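Local coordinates for YkuI protein (Bacillus subtilis, PDB 2BAS) that probably cleaves the second messenger cyclic di-GMP through its EAL domain, as family members do, and carries a C-terminal domain associated with signalling, at residues 298-303 with 405-410; 320-325 with 345-350; 336-341 with 411-416. All blocks are in the same frame, centred on the assembly; numbering follows the deposited sequence.

Contact 1 of 3, residues 298-303 with 405-410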
loop_
_atom_site.group_PDB
_atom_site.type_symbol
_atom_site.label_atom_id
_atom_site.label_comp_id
_atom_site.label_asym_id
_atom_site.label_seq_id
_atom_site.Cartn_x
_atom_site.Cartn_y
_atom_site.Cartn_z
ATOM N N GLN A 298 8.813 5.326 -28.891
ATOM C CA GLN A 298 8.654 6.460 -29.792
ATOM C C GLN A 298 8.882 7.803 -29.096
ATOM O O GLN A 298 9.384 8.732 -29.704
ATOM C CB GLN A 298 7.339 6.403 -30.600
ATOM C CG GLN A 298 7.393 5.362 -31.741
ATOM C CD GLN A 298 6.538 5.723 -32.962
ATOM O OE1 GLN A 298 5.309 5.718 -32.902
ATOM N NE2 GLN A 298 7.196 6.008 -34.085
ATOM N N PHE A 299 8.548 7.898 -27.812
ATOM C CA PHE A 299 8.748 9.145 -27.082
ATOM C C PHE A 299 10.238 9.406 -26.931
ATOM O O PHE A 299 10.700 10.521 -27.179
ATOM C CB PHE A 299 8.078 9.099 -25.709
ATOM C CG PHE A 299 7.756 10.452 -25.148
ATOM C CD1 PHE A 299 6.546 11.065 -25.440
ATOM C CD2 PHE A 299 8.655 11.110 -24.321
ATOM C CE1 PHE A 299 6.240 12.313 -24.919
ATOM C CE2 PHE A 299 8.365 12.364 -23.800
ATOM C CZ PHE A 299 7.154 12.967 -24.098
ATOM N N TYR A 300 10.982 8.366 -26.554
ATOM C CA TYR A 300 12.421 8.469 -26.377
ATOM C C TYR A 300 13.107 8.998 -27.632
ATOM O O TYR A 300 14.039 9.798 -27.540
ATOM C CB TYR A 300 13.035 7.116 -25.968
ATOM C CG TYR A 300 14.551 7.103 -25.978
ATOM C CD1 TYR A 300 15.278 7.794 -25.010
ATOM C CD2 TYR A 300 15.260 6.410 -26.959
ATOM C CE1 TYR A 300 16.682 7.795 -25.017
ATOM C CE2 TYR A 300 16.655 6.403 -26.970
ATOM C CZ TYR A 300 17.356 7.106 -25.997
ATOM O OH TYR A 300 18.733 7.118 -25.989
ATOM N N LYS A 301 12.654 8.546 -28.797
ATOM C CA LYS A 301 13.267 8.963 -30.061
ATOM C C LYS A 301 13.042 10.453 -30.300
ATOM O O LYS A 301 13.968 11.162 -30.715
ATOM C CB LYS A 301 12.764 8.140 -31.252
ATOM C CG LYS A 301 12.910 6.641 -31.079
ATOM C CD LYS A 301 13.081 5.917 -32.419
ATOM C CE LYS A 301 12.526 4.487 -32.370
ATOM N NZ LYS A 301 12.825 3.763 -31.096
ATOM N N ARG A 302 11.825 10.919 -30.012
ATOM C CA ARG A 302 11.481 12.329 -30.179
ATOM C C ARG A 302 12.384 13.209 -29.311
ATOM O O ARG A 302 12.985 14.173 -29.802
ATOM C CB ARG A 302 9.996 12.581 -29.886
ATOM C CG ARG A 302 9.556 14.027 -30.008
ATOM C CD ARG A 302 9.284 14.403 -31.445
ATOM N NE ARG A 302 9.179 15.850 -31.641
ATOM C CZ ARG A 302 10.209 16.654 -31.919
ATOM N NH1 ARG A 302 11.447 16.165 -32.024
ATOM N NH2 ARG A 302 10.003 17.955 -32.086
ATOM N N VAL A 303 12.507 12.851 -28.039
ATOM C CA VAL A 303 13.334 13.599 -27.096
ATOM C C VAL A 303 14.828 13.543 -27.448
ATOM O O VAL A 303 15.518 14.555 -27.355
ATOM C CB VAL A 303 13.047 13.158 -25.642
ATOM C CG1 VAL A 303 14.077 13.728 -24.646
ATOM C CG2 VAL A 303 11.603 13.560 -25.250
ATOM N N PHE A 405 8.673 11.566 -17.793
ATOM C CA PHE A 405 9.644 10.880 -18.642
ATOM C C PHE A 405 11.084 11.260 -18.258
ATOM O O PHE A 405 11.419 12.443 -18.268
ATOM C CB PHE A 405 9.396 11.189 -20.114
ATOM C CG PHE A 405 10.312 10.456 -21.032
ATOM C CD1 PHE A 405 10.005 9.160 -21.451
ATOM C CD2 PHE A 405 11.507 11.035 -21.452
ATOM C CE1 PHE A 405 10.862 8.466 -22.290
ATOM C CE2 PHE A 405 12.376 10.335 -22.299
ATOM C CZ PHE A 405 12.055 9.054 -22.712
ATOM N N SER A 406 11.905 10.252 -17.939
ATOM C CA SER A 406 13.302 10.410 -17.481
ATOM C C SER A 406 14.302 10.097 -18.577
ATOM O O SER A 406 14.271 9.013 -19.143
ATOM C CB SER A 406 13.609 9.424 -16.357
ATOM O OG SER A 406 12.706 9.580 -15.304
ATOM N N TYR A 407 15.224 11.020 -18.819
ATOM C CA TYR A 407 16.180 10.889 -19.902
ATOM C C TYR A 407 17.608 11.125 -19.403
ATOM O O TYR A 407 17.858 12.119 -18.724
ATOM C CB TYR A 407 15.822 11.885 -21.004
ATOM C CG TYR A 407 16.749 11.857 -22.185
ATOM C CD1 TYR A 407 16.504 11.013 -23.262
ATOM C CD2 TYR A 407 17.872 12.679 -22.240
ATOM C CE1 TYR A 407 17.350 10.982 -24.355
ATOM C CE2 TYR A 407 18.733 12.659 -23.351
ATOM C CZ TYR A 407 18.464 11.808 -24.391
ATOM O OH TYR A 407 19.297 11.767 -25.486
ATOM N N PRO A 408 18.540 10.198 -19.709
ATOM C CA PRO A 408 19.943 10.404 -19.349
ATOM C C PRO A 408 20.706 11.230 -20.390
ATOM O O PRO A 408 20.669 10.922 -21.580
ATOM C CB PRO A 408 20.507 8.974 -19.277
ATOM C CG PRO A 408 19.646 8.161 -20.175
ATOM C CD PRO A 408 18.328 8.894 -20.369
HETATM N N MSE A 409 21.390 12.273 -19.929
HETATM C CA MSE A 409 22.214 13.114 -20.785
HETATM C C MSE A 409 23.682 12.865 -20.489
HETATM O O MSE A 409 24.023 12.036 -19.644
HETATM C CB MSE A 409 21.895 14.583 -20.542
HETATM C CG MSE A 409 20.535 15.024 -21.044
HETATM SE SE MSE A 409 20.119 16.782 -20.310
HETATM C CE MSE A 409 21.458 17.808 -21.310
ATOM N N ASP A 410 24.553 13.587 -21.182
ATOM C CA ASP A 410 25.977 13.467 -20.928
ATOM C C ASP A 410 26.368 14.177 -19.621
ATOM O O ASP A 410 25.638 15.042 -19.138
ATOM C CB ASP A 410 26.776 13.981 -22.134
ATOM C CG ASP A 410 26.402 13.269 -23.442
ATOM O OD1 ASP A 410 25.685 12.242 -23.410
ATOM O OD2 ASP A 410 26.829 13.742 -24.510
#
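Phe405 projects from strand 401-409 into the flank of the long helix 271-311, where Phe299, Tyr300 and Val303 receive it. Its CG stands anti to the backbone N (chi1 -177°), which carries the ring outward to the helix. Starting at the root, CB lies 4.0 Å from CE2 of Phe299. Further out, CG and CD1 of Phe405 both meet CD2 of Phe299, CD1 at 3.7 Å; that atom sits over one face of the Phe405 ring, toward its rim. The two rings are set obliquely, with planes 53° apart. Farther along the same side of the ring plane, CE2 of Phe405 comes obliquely to CB of Val303 at 4.4 Å, a looser touch. At the tip, CZ reaches the helix backbone itself, 3.7 Å from CA of Tyr300, and comes close to CB of the same residue, near the plane of the tyrosine ring at its edge. With an alanine here, Phe299 would probably lose the ring that CD2 rests on, and a gap would open beside CA and CB of Tyr300.

Two residues along the strand, Tyr407 takes over. Its ring meets that of Tyr300 rim to rim, centroids 5.7 Å apart, neither lying over the other. CG1 of Val303 covers one face of Tyr407 in a CH-pi contact, 4.2 Å from the ring centroid. The phenolic OH of Tyr407 is hydrogen-bonded to ND1 of His304, just beyond the segment. Phe389 also meets Phe299, extending the aromatic cluster to the edge strand 388-394. No hydrogen bond joins 298-303 to 405-410: between these two segments the contact is all ring and methyl, dependent on shape fit, and the polar link from helix to strand comes one residue on, at His304.

Contact 2 of 3, residues 320-325 with 345-350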
loop_
_atom_site.group_PDB
_atom_site.type_symbol
_atom_site.label_atom_id
_atom_site.label_comp_id
_atom_site.label_asym_id
_atom_site.label_seq_id
_atom_site.Cartn_x
_atom_site.Cartn_y
_atom_site.Cartn_z
ATOM N N ASP A 320 18.779 27.979 -20.137
ATOM C CA ASP A 320 18.379 28.401 -21.462
ATOM C C ASP A 320 18.021 27.201 -22.337
ATOM O O ASP A 320 17.113 27.288 -23.168
ATOM C CB ASP A 320 19.461 29.272 -22.097
ATOM C CG ASP A 320 19.546 30.671 -21.457
ATOM O OD1 ASP A 320 18.529 31.135 -20.883
ATOM O OD2 ASP A 320 20.626 31.312 -21.537
ATOM N N PHE A 321 18.711 26.078 -22.128
ATOM C CA PHE A 321 18.436 24.854 -22.893
ATOM C C PHE A 321 17.020 24.294 -22.685
ATOM O O PHE A 321 16.362 23.900 -23.654
ATOM C CB PHE A 321 19.510 23.776 -22.635
ATOM C CG PHE A 321 19.065 22.371 -22.967
ATOM C CD1 PHE A 321 18.907 21.960 -24.292
ATOM C CD2 PHE A 321 18.805 21.454 -21.948
ATOM C CE1 PHE A 321 18.481 20.653 -24.595
ATOM C CE2 PHE A 321 18.383 20.137 -22.238
ATOM C CZ PHE A 321 18.223 19.740 -23.557
ATOM N N ILE A 322 16.557 24.258 -21.434
ATOM C CA ILE A 322 15.236 23.693 -21.138
ATOM C C ILE A 322 14.091 24.590 -21.619
ATOM O O ILE A 322 13.014 24.095 -21.968
ATOM C CB ILE A 322 15.053 23.273 -19.647
ATOM C CG1 ILE A 322 15.192 24.469 -18.688
ATOM C CG2 ILE A 322 16.020 22.140 -19.281
ATOM C CD1 ILE A 322 14.862 24.132 -17.229
ATOM N N LYS A 323 14.333 25.900 -21.647
ATOM C CA LYS A 323 13.343 26.848 -22.138
ATOM C C LYS A 323 13.093 26.576 -23.612
ATOM O O LYS A 323 11.953 26.644 -24.087
ATOM C CB LYS A 323 13.821 28.290 -21.952
ATOM C CG LYS A 323 14.044 28.721 -20.509
ATOM C CD LYS A 323 14.601 30.122 -20.483
ATOM C CE LYS A 323 15.079 30.501 -19.099
ATOM N NZ LYS A 323 15.820 31.804 -19.148
ATOM N N LYS A 324 14.175 26.262 -24.322
ATOM C CA LYS A 324 14.113 25.926 -25.734
ATOM C C LYS A 324 13.536 24.525 -25.907
ATOM O O LYS A 324 12.728 24.297 -26.797
ATOM C CB LYS A 324 15.493 26.024 -26.384
ATOM C CG LYS A 324 16.095 27.430 -26.441
ATOM C CD LYS A 324 17.402 27.409 -27.241
ATOM C CE LYS A 324 18.172 28.735 -27.196
ATOM N NZ LYS A 324 18.842 28.973 -25.883
ATOM N N LEU A 325 13.939 23.581 -25.060
ATOM C CA LEU A 325 13.348 22.246 -25.139
ATOM C C LEU A 325 11.824 22.312 -24.952
ATOM O O LEU A 325 11.077 21.711 -25.730
ATOM C CB LEU A 325 13.993 21.278 -24.141
ATOM C CG LEU A 325 13.570 19.805 -24.281
ATOM C CD1 LEU A 325 13.966 19.230 -25.645
ATOM C CD2 LEU A 325 14.131 18.947 -23.143
ATOM N N GLN A 345 18.632 19.531 -8.077
ATOM C CA GLN A 345 18.145 20.174 -9.279
ATOM C C GLN A 345 19.179 21.183 -9.796
ATOM O O GLN A 345 19.566 22.095 -9.071
ATOM C CB GLN A 345 16.801 20.837 -8.996
ATOM C CG GLN A 345 16.020 21.133 -10.240
ATOM C CD GLN A 345 14.540 21.342 -9.997
ATOM O OE1 GLN A 345 13.921 20.644 -9.203
ATOM N NE2 GLN A 345 13.959 22.280 -10.714
ATOM N N LEU A 346 19.637 20.992 -11.037
ATOM C CA LEU A 346 20.671 21.843 -11.661
ATOM C C LEU A 346 20.122 23.117 -12.323
ATOM O O LEU A 346 20.886 24.004 -12.696
ATOM C CB LEU A 346 21.455 21.043 -12.715
ATOM C CG LEU A 346 22.317 19.834 -12.321
ATOM C CD1 LEU A 346 22.686 18.953 -13.536
ATOM C CD2 LEU A 346 23.570 20.254 -11.551
ATOM N N THR A 347 18.803 23.186 -12.480
ATOM C CA THR A 347 18.127 24.281 -13.174
ATOM C C THR A 347 16.901 24.728 -12.392
ATOM O O THR A 347 16.421 24.009 -11.525
ATOM C CB THR A 347 17.541 23.793 -14.520
ATOM O OG1 THR A 347 16.637 22.703 -14.272
ATOM C CG2 THR A 347 18.618 23.355 -15.490
ATOM N N GLY A 348 16.361 25.898 -12.720
ATOM C CA GLY A 348 15.024 26.239 -12.257
ATOM C C GLY A 348 14.062 25.337 -13.019
ATOM O O GLY A 348 14.499 24.424 -13.732
ATOM N N ASN A 349 12.759 25.576 -12.870
ATOM C CA ASN A 349 11.761 24.848 -13.643
ATOM C C ASN A 349 11.290 25.709 -14.793
ATOM O O ASN A 349 11.301 26.944 -14.686
ATOM C CB ASN A 349 10.520 24.534 -12.797
ATOM C CG ASN A 349 10.683 23.316 -11.921
ATOM O OD1 ASN A 349 11.682 22.608 -11.987
ATOM N ND2 ASN A 349 9.693 23.068 -11.085
ATOM N N VAL A 350 10.887 25.069 -15.891
ATOM C CA VAL A 350 10.051 25.748 -16.882
ATOM C C VAL A 350 8.700 25.071 -16.750
ATOM O O VAL A 350 8.633 23.847 -16.586
ATOM C CB VAL A 350 10.622 25.785 -18.340
ATOM C CG1 VAL A 350 11.975 26.476 -18.348
ATOM C CG2 VAL A 350 10.737 24.405 -18.967
#
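OG1 of Thr347 takes part in two hydrogen bonds: it donates to the carbonyl O of Gly348, 2.8 Å away and in the carbonyl plane, and it is hydrogen-bonded to the backbone N of Met338 on the adjoining strand. Both oxygens of the short bond also face the helix, for CD1 of Ile322 ends 3.7 Å from Thr347 OG1 and 3.5 Å from Gly348 O. Ile322 and Thr347 thus meet tip to tip. Ile322 places its CG1 between the backbone N and the carbonyl carbon (chi1 61°), and from there the branch extends to that methyl.

On the strand itself, CG1 of Val350 touches two helix residues, 3.8 Å from CG1 of Ile322 and 3.7 Å from CG of Lys323. Beyond CG the lysine runs on, extended, to a salt bridge with OD1 of Asp320, and it also makes a cation-pi contact with Tyr359. The loop is braced from within as well: NE2 of Gln345 donates to O of Thr347 at 3.1 Å. Asp319, through OD1, holds N of Gly348 and so ties the start of helix 318-328 to the turn. The arrangement is that of a helix lying against the beta-hairpin formed by strands 335-340 and 349-353, in what looks like a PAS-like domain.

Contact 3 of 3, residues 336-341 with 411-416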
loop_
_atom_site.group_PDB
_atom_site.type_symbol
_atom_site.label_atom_id
_atom_site.label_comp_id
_atom_site.label_asym_id
_atom_site.label_seq_id
_atom_site.Cartn_x
_atom_site.Cartn_y
_atom_site.Cartn_z
ATOM N N ILE A 336 9.444 20.904 -17.173
ATOM C CA ILE A 336 10.770 20.354 -17.510
ATOM C C ILE A 336 11.841 20.921 -16.564
ATOM O O ILE A 336 11.829 22.122 -16.272
ATOM C CB ILE A 336 11.148 20.633 -18.989
ATOM C CG1 ILE A 336 10.029 20.148 -19.912
ATOM C CG2 ILE A 336 12.480 19.953 -19.373
ATOM C CD1 ILE A 336 10.277 20.377 -21.396
ATOM N N TYR A 337 12.748 20.051 -16.097
ATOM C CA TYR A 337 13.871 20.415 -15.217
ATOM C C TYR A 337 14.964 19.330 -15.252
ATOM O O TYR A 337 14.702 18.205 -15.694
ATOM C CB TYR A 337 13.390 20.641 -13.768
ATOM C CG TYR A 337 12.795 19.414 -13.093
ATOM C CD1 TYR A 337 13.541 18.634 -12.207
ATOM C CD2 TYR A 337 11.496 19.031 -13.356
ATOM C CE1 TYR A 337 12.976 17.495 -11.600
ATOM C CE2 TYR A 337 10.932 17.918 -12.775
ATOM C CZ TYR A 337 11.659 17.152 -11.898
ATOM O OH TYR A 337 11.035 16.050 -11.347
HETATM N N MSE A 338 16.167 19.668 -14.764
HETATM C CA MSE A 338 17.328 18.761 -14.724
HETATM C C MSE A 338 17.920 18.586 -13.325
HETATM O O MSE A 338 17.956 19.539 -12.545
HETATM C CB MSE A 338 18.444 19.282 -15.636
HETATM C CG MSE A 338 18.320 18.933 -17.104
HETATM SE SE MSE A 338 19.457 20.077 -18.249
HETATM C CE MSE A 338 21.289 19.791 -17.428
ATOM N N CYS A 339 18.432 17.386 -13.036
ATOM C CA CYS A 339 19.063 17.070 -11.745
ATOM C C CYS A 339 20.373 16.298 -11.928
ATOM O O CYS A 339 20.565 15.662 -12.969
ATOM C CB CYS A 339 18.135 16.185 -10.902
ATOM S SG CYS A 339 16.507 16.842 -10.499
ATOM N N ASP A 340 21.236 16.312 -10.903
ATOM C CA ASP A 340 22.510 15.551 -10.906
ATOM C C ASP A 340 22.373 14.154 -10.252
ATOM O O ASP A 340 21.279 13.793 -9.821
ATOM C CB ASP A 340 23.683 16.368 -10.309
ATOM C CG ASP A 340 23.618 16.521 -8.777
ATOM O OD1 ASP A 340 22.715 15.942 -8.122
ATOM O OD2 ASP A 340 24.499 17.230 -8.218
ATOM N N GLU A 341 23.469 13.394 -10.158
ATOM C CA GLU A 341 23.401 12.014 -9.655
ATOM C C GLU A 341 22.705 11.881 -8.292
ATOM O O GLU A 341 22.085 10.862 -8.010
ATOM C CB GLU A 341 24.781 11.338 -9.545
ATOM C CG GLU A 341 25.953 12.026 -10.199
ATOM C CD GLU A 341 26.740 12.872 -9.209
ATOM O OE1 GLU A 341 26.112 13.661 -8.457
ATOM O OE2 GLU A 341 27.990 12.752 -9.175
ATOM N N ASP A 411 27.518 13.795 -19.061
ATOM C CA ASP A 411 28.033 14.343 -17.797
ATOM C C ASP A 411 27.144 14.006 -16.609
ATOM O O ASP A 411 26.889 14.866 -15.762
ATOM C CB ASP A 411 28.211 15.867 -17.862
ATOM C CG ASP A 411 29.318 16.290 -18.789
ATOM O OD1 ASP A 411 30.491 15.888 -18.568
ATOM O OD2 ASP A 411 29.005 17.059 -19.725
ATOM N N GLN A 412 26.672 12.766 -16.545
ATOM C CA GLN A 412 25.827 12.328 -15.436
ATOM C C GLN A 412 24.790 13.390 -15.038
ATOM O O GLN A 412 24.714 13.795 -13.880
ATOM C CB GLN A 412 26.681 11.938 -14.213
ATOM C CG GLN A 412 27.621 10.756 -14.419
ATOM C CD GLN A 412 29.036 11.170 -14.805
ATOM O OE1 GLN A 412 29.340 12.357 -14.952
ATOM N NE2 GLN A 412 29.913 10.181 -14.955
HETATM N N MSE A 413 24.023 13.865 -16.014
HETATM C CA MSE A 413 22.928 14.806 -15.759
HETATM C C MSE A 413 21.624 14.116 -16.121
HETATM O O MSE A 413 21.618 13.154 -16.876
HETATM C CB MSE A 413 23.103 16.102 -16.548
HETATM C CG MSE A 413 24.202 16.997 -16.025
HETATM SE SE MSE A 413 24.605 18.480 -17.254
HETATM C CE MSE A 413 26.288 19.198 -16.410
ATOM N N TYR A 414 20.516 14.584 -15.571
ATOM C CA TYR A 414 19.260 13.913 -15.815
ATOM C C TYR A 414 18.154 14.909 -16.096
ATOM O O TYR A 414 18.052 15.951 -15.452
ATOM C CB TYR A 414 18.924 12.946 -14.660
ATOM C CG TYR A 414 20.001 11.910 -14.499
ATOM C CD1 TYR A 414 21.073 12.121 -13.637
ATOM C CD2 TYR A 414 19.992 10.749 -15.263
ATOM C CE1 TYR A 414 22.106 11.189 -13.525
ATOM C CE2 TYR A 414 21.019 9.803 -15.159
ATOM C CZ TYR A 414 22.071 10.030 -14.288
ATOM O OH TYR A 414 23.082 9.092 -14.177
ATOM N N LEU A 415 17.337 14.557 -17.081
ATOM C CA LEU A 415 16.306 15.414 -17.591
ATOM C C LEU A 415 14.956 14.811 -17.224
ATOM O O LEU A 415 14.743 13.593 -17.342
ATOM C CB LEU A 415 16.470 15.518 -19.103
ATOM C CG LEU A 415 15.464 16.256 -19.987
ATOM C CD1 LEU A 415 15.546 17.773 -19.795
ATOM C CD2 LEU A 415 15.744 15.872 -21.446
ATOM N N PHE A 416 14.048 15.670 -16.768
ATOM C CA PHE A 416 12.732 15.215 -16.389
ATOM C C PHE A 416 11.694 16.038 -17.122
ATOM O O PHE A 416 11.760 17.280 -17.142
ATOM C CB PHE A 416 12.575 15.280 -14.879
ATOM C CG PHE A 416 13.583 14.454 -14.147
ATOM C CD1 PHE A 416 14.817 14.995 -13.785
ATOM C CD2 PHE A 416 13.322 13.124 -13.856
ATOM C CE1 PHE A 416 15.769 14.234 -13.142
ATOM C CE2 PHE A 416 14.256 12.353 -13.209
ATOM C CZ PHE A 416 15.480 12.902 -12.844
#
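An antiparallel ladder joins strand 335-340 to strand 413-419, the first and last strands of the six-stranded sheet, which lie side by side at its middle, as in PAS-like folds. Tyr337 with Phe416 and Cys339 with Tyr414 are hydrogen-bonded pairs, and Met338 with Leu415 is the non-hydrogen-bonded pair between them. N of Phe416 approaches O of Tyr337 nearly along the C=O axis at 2.8 Å, while N of Tyr337 returns the bond to O of Phe416 at 3.1 Å. Cys339 and Tyr414 also exchange two bonds, the one from N of Tyr414 more bent.

Selenomethionines Met338 and Met413 share a face with Leu415, CE of Met338 touching SE of Met413 at 3.6 Å; CD1 of Leu415 meets CG of Met338 and CG2 of Ile336. Helix 318-328 covers this side, while Tyr414 on the other touches helix 374-384. There, CG of Tyr337 lies between the backbone N and the carbonyl carbon (chi1 63°), which brings its ring beside Phe416, whose CB lies over one face, 3.9 Å from the centroid, as a CH-pi contact. The rings themselves are near parallel but slid apart. Beside them, SG of Cys339 comes obliquely to the Phe416 ring, 3.8 Å from CE1.

How the contacts relate
All three contacts belong to one C-terminal domain and one antiparallel sheet, far from the chain's centre. Contact 3 lies in the middle of the sheet, its centre about 11 Å from that of contact 1 and about 10 Å from that of contact 2; the latter two are about 15 Å apart. Strand 401-409 of contact 1 neighbours 413-419, and strand 349-353 of contact 2 neighbours 335-340, so backbone bonds probably run from one contact to the next. The helices of contacts 1 and 2, 271-311 and 318-328, follow each other. Along the chain, both segments of contact 2 come between those of contact 1, and contact 3 alternates with both, interlocking the ends of the domain, whose first helix leads from the EAL domain.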